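Local coordinates for transcriptional activator PlcR protein (Bacillus thuringiensis, PDB 3U3W) that activates transcription as a quorum-sensing virulence regulator, binding DNA in complex with the signal peptide PapR, at residues 15-20 against 54-59; 8-13 against 35-40. One frame throughout, in Å; residues are numbered along the deposited sequence.

Interaction 1 (15-20 against 54-59). With nucleotides of chain E.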
# COMPACT_ATOMS: atom_id res chain seq x y z
N VAL A 15 -2.58 -14.99 23.50
CA VAL A 15 -3.66 -15.91 23.86
C VAL A 15 -4.44 -16.26 22.59
O VAL A 15 -4.78 -17.42 22.36
CB VAL A 15 -4.63 -15.29 24.90
CG1 VAL A 15 -5.80 -16.22 25.17
CG2 VAL A 15 -3.89 -14.97 26.19
N LEU A 16 -4.69 -15.25 21.77
CA LEU A 16 -5.39 -15.41 20.50
C LEU A 16 -4.65 -16.39 19.58
O LEU A 16 -5.26 -16.99 18.69
CB LEU A 16 -5.51 -14.05 19.82
CG LEU A 16 -6.62 -13.85 18.79
CD1 LEU A 16 -7.99 -13.92 19.45
CD2 LEU A 16 -6.42 -12.51 18.12
N ARG A 17 -3.35 -16.53 19.79
CA ARG A 17 -2.54 -17.42 18.97
C ARG A 17 -2.32 -18.76 19.64
O ARG A 17 -1.69 -19.65 19.08
CB ARG A 17 -1.18 -16.79 18.66
CG ARG A 17 -1.25 -15.54 17.79
CD ARG A 17 -1.38 -15.86 16.30
NE ARG A 17 -1.24 -14.64 15.50
CZ ARG A 17 -2.25 -13.86 15.14
NH1 ARG A 17 -3.49 -14.18 15.48
NH2 ARG A 17 -2.02 -12.77 14.42
N GLY A 18 -2.83 -18.90 20.86
CA GLY A 18 -2.77 -20.16 21.59
C GLY A 18 -1.45 -20.50 22.27
O GLY A 18 -1.33 -21.54 22.92
N LEU A 19 -0.46 -19.62 22.12
CA LEU A 19 0.84 -19.77 22.76
C LEU A 19 0.82 -19.38 24.24
O LEU A 19 0.07 -18.51 24.66
CB LEU A 19 1.86 -18.89 22.06
CG LEU A 19 2.40 -19.36 20.71
CD1 LEU A 19 1.29 -19.98 19.88
CD2 LEU A 19 3.06 -18.20 19.98
N THR A 20 1.68 -20.02 25.02
CA THR A 20 1.90 -19.61 26.41
C THR A 20 3.15 -18.75 26.46
O THR A 20 3.88 -18.64 25.47
CB THR A 20 2.11 -20.81 27.34
OG1 THR A 20 3.29 -21.52 26.94
CG2 THR A 20 0.91 -21.74 27.28
N ALA A 54 7.52 -10.90 15.29
CA ALA A 54 7.68 -11.92 14.27
C ALA A 54 6.89 -13.19 14.59
O ALA A 54 6.08 -13.66 13.77
CB ALA A 54 9.16 -12.23 14.07
N LYS A 55 7.11 -13.74 15.78
CA LYS A 55 6.43 -14.97 16.17
C LYS A 55 4.90 -14.81 16.19
O LYS A 55 4.17 -15.74 15.86
CB LYS A 55 6.94 -15.47 17.53
CG LYS A 55 6.58 -16.95 17.79
CD LYS A 55 7.32 -17.53 18.99
CE LYS A 55 8.83 -17.50 18.81
NZ LYS A 55 9.53 -18.13 19.97
N LEU A 56 4.43 -13.62 16.56
CA LEU A 56 2.99 -13.36 16.63
C LEU A 56 2.44 -12.89 15.28
O LEU A 56 1.23 -12.73 15.13
CB LEU A 56 2.68 -12.33 17.71
CG LEU A 56 3.05 -12.64 19.17
CD1 LEU A 56 2.82 -11.41 20.03
CD2 LEU A 56 2.27 -13.81 19.70
N GLN A 57 3.32 -12.67 14.32
CA GLN A 57 2.93 -12.20 12.99
C GLN A 57 2.20 -10.87 13.08
O GLN A 57 1.07 -10.73 12.61
CB GLN A 57 2.08 -13.25 12.25
CG GLN A 57 2.82 -14.57 12.00
CD GLN A 57 1.96 -15.62 11.29
OE1 GLN A 57 1.33 -16.47 11.92
NE2 GLN A 57 1.93 -15.57 9.95
N ILE A 58 2.84 -9.89 13.68
CA ILE A 58 2.26 -8.57 13.83
C ILE A 58 3.25 -7.53 13.32
O ILE A 58 4.40 -7.51 13.76
CB ILE A 58 1.93 -8.27 15.30
CG1 ILE A 58 0.95 -9.31 15.86
CG2 ILE A 58 1.44 -6.83 15.46
CD1 ILE A 58 -0.51 -9.15 15.41
N PRO A 59 2.82 -6.67 12.38
CA PRO A 59 3.65 -5.55 11.94
C PRO A 59 4.11 -4.78 13.17
O PRO A 59 3.31 -4.46 14.06
CB PRO A 59 2.69 -4.70 11.10
CG PRO A 59 1.67 -5.66 10.62
CD PRO A 59 1.51 -6.69 11.71
P DT E 2 0.48 -18.88 30.64
OP1 DT E 2 -0.67 -18.57 29.76
OP2 DT E 2 1.86 -18.90 30.09
O5' DT E 2 0.45 -17.84 31.85
C5' DT E 2 1.22 -18.12 32.98
C4' DT E 2 0.86 -17.17 34.09
O4' DT E 2 1.41 -17.75 35.29
C3' DT E 2 1.51 -15.80 34.00
O3' DT E 2 0.84 -14.94 34.90
C2' DT E 2 2.93 -16.11 34.48
C1' DT E 2 2.64 -17.11 35.59
N1 DT E 2 3.70 -18.14 35.76
C2 DT E 2 4.16 -18.36 37.04
O2 DT E 2 3.73 -17.76 38.01
N3 DT E 2 5.14 -19.31 37.15
C4 DT E 2 5.69 -20.04 36.11
O4 DT E 2 6.57 -20.87 36.31
C5 DT E 2 5.17 -19.77 34.80
C7 DT E 2 5.70 -20.51 33.61
C6 DT E 2 4.20 -18.84 34.68
P DC E 1 3.97 -23.77 30.85
OP1 DC E 1 3.78 -22.71 29.84
OP2 DC E 1 5.06 -23.63 31.85
O5' DC E 1 2.61 -24.05 31.65
C5' DC E 1 1.31 -23.86 31.06
C4' DC E 1 0.60 -22.67 31.68
O4' DC E 1 0.65 -22.78 33.14
C3' DC E 1 1.22 -21.31 31.36
O3' DC E 1 0.21 -20.29 31.35
C2' DC E 1 2.23 -21.15 32.50
C1' DC E 1 1.46 -21.75 33.68
N1 DC E 1 2.36 -22.27 34.78
C2 DC E 1 2.30 -21.72 36.08
O2 DC E 1 1.50 -20.80 36.32
N3 DC E 1 3.12 -22.20 37.05
C4 DC E 1 3.97 -23.19 36.76
N4 DC E 1 4.76 -23.63 37.75
C5 DC E 1 4.05 -23.76 35.45
C6 DC E 1 3.24 -23.28 34.50
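The carbonyl O of Leu56 takes two N-H groups from the guanidinium of Arg17. The NE of Arg17 lies 3.1 Å from Leu56 O, with an N-H...O angle of 146°. A weak second bond runs from Arg17 NH2 to Leu56 O, 3.3 Å long. NE comes from above the carbonyl plane, 38° out of it, while NH2 lies much nearer that plane. The oxygen lies at the edge of the guanidinium, a little tilted from its plane. A bend at chi2 (-82°) turns the arginine chain so that its NE and NH2 edge meets the helix end. The CD1 of Ile58 comes obliquely to Arg17 NH2, at 4.0 Å. Leu19 closes the other end of the contact. Its CD2 packs on Leu56 CD2 at 4.5 Å and on the CG of Lys55, whose NZ goes on to bond Glu26 O and Leu24 O. Gly18 and Gln57, each the first residue past its helix, take positive phi in Schellman motifs. Thr20 is the N-cap of helix 21-25, and its OG1 also donates to OP1 of DC1 of chain E, 3.2 Å away. Leu188 of the second subunit packs on Arg17 and Gln57. A cationic side chain on a C-terminal carbonyl probably offsets the negative end of the dipole of helix 46-56, and it ties that end to the turn after helix 4-16.

Interaction 2 (8-13 against 35-40); sequences SEIKKI and SRIESG. With nucleotides of chain E.
Glu38 and Lys11 cross at about a right angle, and the carboxylate of Glu38 lies against the root of the lysine. OE2 of Glu38 is 3.3 Å from Lys11 CA, and Glu38 CD is 3.6 Å from Lys11 CB. With CG anti to the backbone N (chi1 171°), the lysine runs extended past the carboxylate, its NZ ending 6.1 Å from Glu38 OE1. OE2 instead pairs with Arg14 NE in a salt bridge and OE1 accepts a hydrogen bond from Gln21 NE2, so this buried acid is held at both oxygens. Ile10 crosses Glu38 and Ile37 obliquely. Its CG2 touches the glutamate chain, while its CD1 meets Ile37 CG2 at 3.6 Å. Ile37 also packs on Ile48 and Ile52 of helix 46-56.

Ser35 OG donates to OP2 of DA3 of chain E at 2.6 Å. Arg36 NH2 donates to N7 of DG5 of chain E at 3.0 Å and, weakly, to O6 of the same base. The C7 methyl of DT4 of chain E sits over one guanidinium face of Arg36, 3.9 Å from its plane. Packing on one side and base reading on the other mark helix 31-38 as the recognition helix of a helix-turn-helix domain.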
# COMPACT_ATOMS: atom_id res chain seq x y z
N SER A 8 -0.89 -5.63 27.47
CA SER A 8 -2.08 -6.45 27.28
C SER A 8 -2.42 -6.69 25.81
O SER A 8 -3.13 -7.62 25.47
CB SER A 8 -3.28 -5.86 28.02
OG SER A 8 -3.36 -4.47 27.83
N GLU A 9 -1.90 -5.83 24.93
CA GLU A 9 -1.99 -6.08 23.50
C GLU A 9 -1.13 -7.30 23.13
O GLU A 9 -1.54 -8.16 22.34
CB GLU A 9 -1.54 -4.84 22.72
CG GLU A 9 -1.76 -4.94 21.22
CD GLU A 9 -3.23 -5.01 20.84
OE1 GLU A 9 -4.10 -4.81 21.73
OE2 GLU A 9 -3.53 -5.27 19.65
N ILE A 10 0.05 -7.39 23.73
CA ILE A 10 0.88 -8.57 23.53
C ILE A 10 0.25 -9.84 24.12
O ILE A 10 0.30 -10.91 23.50
CB ILE A 10 2.31 -8.35 24.10
CG1 ILE A 10 3.09 -7.38 23.19
CG2 ILE A 10 3.05 -9.68 24.23
CD1 ILE A 10 4.49 -7.08 23.67
N LYS A 11 -0.35 -9.72 25.30
CA LYS A 11 -0.99 -10.85 25.98
C LYS A 11 -2.25 -11.29 25.23
O LYS A 11 -2.52 -12.48 25.08
CB LYS A 11 -1.36 -10.47 27.41
CG LYS A 11 -2.22 -11.49 28.17
CD LYS A 11 -2.39 -11.05 29.63
CE LYS A 11 -3.06 -12.12 30.49
NZ LYS A 11 -4.54 -12.04 30.45
N LYS A 12 -3.02 -10.30 24.78
CA LYS A 12 -4.23 -10.54 24.01
C LYS A 12 -3.92 -11.33 22.74
O LYS A 12 -4.61 -12.30 22.43
CB LYS A 12 -4.90 -9.19 23.69
CG LYS A 12 -5.99 -9.22 22.63
CD LYS A 12 -6.87 -7.97 22.74
CE LYS A 12 -7.74 -7.74 21.50
NZ LYS A 12 -6.98 -7.11 20.37
N ILE A 13 -2.88 -10.92 22.01
CA ILE A 13 -2.53 -11.55 20.75
C ILE A 13 -1.85 -12.91 20.95
O ILE A 13 -1.99 -13.82 20.13
CB ILE A 13 -1.64 -10.63 19.87
CG1 ILE A 13 -2.34 -9.29 19.65
CG2 ILE A 13 -1.34 -11.28 18.54
CD1 ILE A 13 -1.48 -8.27 18.95
N SER A 35 6.31 -12.27 30.91
CA SER A 35 5.38 -11.93 31.99
C SER A 35 5.47 -10.44 32.35
O SER A 35 4.45 -9.76 32.45
CB SER A 35 5.65 -12.78 33.23
OG SER A 35 4.73 -12.49 34.27
N ARG A 36 6.69 -9.94 32.53
CA ARG A 36 6.87 -8.56 32.94
C ARG A 36 6.50 -7.58 31.83
O ARG A 36 6.03 -6.48 32.10
CB ARG A 36 8.30 -8.32 33.44
CG ARG A 36 8.62 -8.94 34.79
CD ARG A 36 9.88 -8.31 35.36
NE ARG A 36 10.60 -9.20 36.27
CZ ARG A 36 10.45 -9.20 37.59
NH1 ARG A 36 9.58 -8.37 38.16
NH2 ARG A 36 11.16 -10.02 38.33
N ILE A 37 6.73 -7.97 30.58
CA ILE A 37 6.30 -7.19 29.42
C ILE A 37 4.76 -7.09 29.34
O ILE A 37 4.22 -6.01 29.07
CB ILE A 37 6.87 -7.75 28.10
CG1 ILE A 37 8.37 -7.50 28.04
CG2 ILE A 37 6.20 -7.10 26.89
CD1 ILE A 37 9.04 -8.24 26.93
N GLU A 38 4.06 -8.19 29.58
CA GLU A 38 2.59 -8.18 29.53
C GLU A 38 1.93 -7.44 30.70
O GLU A 38 0.79 -7.00 30.58
CB GLU A 38 2.02 -9.59 29.44
CG GLU A 38 2.55 -10.39 28.27
CD GLU A 38 1.88 -11.75 28.14
OE1 GLU A 38 1.38 -12.30 29.16
OE2 GLU A 38 1.85 -12.26 27.00
N SER A 39 2.63 -7.31 31.82
CA SER A 39 2.08 -6.64 32.99
C SER A 39 2.33 -5.13 32.96
O SER A 39 1.82 -4.40 33.81
CB SER A 39 2.66 -7.24 34.28
OG SER A 39 3.96 -6.73 34.56
N GLY A 40 3.11 -4.68 31.99
CA GLY A 40 3.37 -3.27 31.81
C GLY A 40 4.55 -2.74 32.61
O GLY A 40 4.85 -1.55 32.57
P DA E 3 1.29 -13.41 35.05
OP1 DA E 3 0.07 -12.59 35.32
OP2 DA E 3 2.18 -13.08 33.91
O5' DA E 3 2.12 -13.40 36.40
C5' DA E 3 1.47 -13.87 37.57
C4' DA E 3 2.36 -13.62 38.77
O4' DA E 3 3.43 -14.59 38.82
C3' DA E 3 3.05 -12.27 38.81
O3' DA E 3 3.02 -11.90 40.17
C2' DA E 3 4.46 -12.54 38.30
C1' DA E 3 4.69 -13.97 38.79
N9 DA E 3 5.54 -14.82 37.96
C8 DA E 3 5.56 -14.94 36.60
N7 DA E 3 6.43 -15.82 36.15
C5 DA E 3 7.02 -16.33 37.30
C6 DA E 3 8.02 -17.30 37.51
N6 DA E 3 8.64 -17.97 36.53
N1 DA E 3 8.37 -17.55 38.79
C2 DA E 3 7.76 -16.89 39.78
N3 DA E 3 6.80 -15.97 39.70
C4 DA E 3 6.48 -15.72 38.42
P DT E 4 3.44 -10.42 40.62
OP1 DT E 4 2.51 -9.99 41.69
OP2 DT E 4 3.61 -9.59 39.40
O5' DT E 4 4.86 -10.64 41.31
C5' DT E 4 4.90 -11.20 42.62
C4' DT E 4 6.34 -11.36 43.07
O4' DT E 4 6.98 -12.38 42.26
C3' DT E 4 7.20 -10.11 42.92
O3' DT E 4 8.15 -10.10 43.95
C2' DT E 4 7.91 -10.37 41.60
C1' DT E 4 8.21 -11.84 41.82
N1 DT E 4 8.66 -12.55 40.62
C2 DT E 4 9.52 -13.61 40.79
O2 DT E 4 9.90 -13.97 41.89
N3 DT E 4 9.91 -14.22 39.62
C4 DT E 4 9.52 -13.88 38.34
O4 DT E 4 9.92 -14.49 37.36
C5 DT E 4 8.62 -12.76 38.23
C7 DT E 4 8.14 -12.30 36.88
C6 DT E 4 8.23 -12.15 39.37
P DG E 5 8.63 -8.71 44.61
OP1 DG E 5 7.63 -8.32 45.63
OP2 DG E 5 8.96 -7.77 43.52
O5' DG E 5 9.98 -9.12 45.37
C5' DG E 5 9.92 -10.29 46.18
C4' DG E 5 11.30 -10.87 46.41
O4' DG E 5 11.70 -11.72 45.29
C3' DG E 5 12.41 -9.84 46.58
O3' DG E 5 13.37 -10.39 47.48
C2' DG E 5 12.94 -9.71 45.15
C1' DG E 5 12.80 -11.13 44.62
N9 DG E 5 12.52 -11.21 43.20
C8 DG E 5 11.61 -10.47 42.48
N7 DG E 5 11.57 -10.78 41.21
C5 DG E 5 12.52 -11.80 41.10
C6 DG E 5 12.93 -12.54 39.97
O6 DG E 5 12.53 -12.44 38.81
N1 DG E 5 13.90 -13.47 40.29
C2 DG E 5 14.43 -13.67 41.54
N2 DG E 5 15.37 -14.62 41.64
N3 DG E 5 14.06 -12.99 42.61
C4 DG E 5 13.10 -12.08 42.31

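In the fold
From the N terminus, helix 4-16 comes first and serves both contacts. Its middle, at 8-13, meets 35-40 in interaction 2. This closes a loop that holds helix 21-25 and the first half of helix 31-38. Its C-terminal end and the following turn, 15-20, meet 54-59 in interaction 1, closing a second loop that runs on through helix 46-56. The segments alternate along the chain, so the two loops cross rather than nest. Their centres are about 11 Å apart. Ile13 joins them directly, its CD1 lying 3.8 Å from Ile58 CD1. Together they tie helices 4-16, 31-38 and 46-56 into one compact DNA-binding domain.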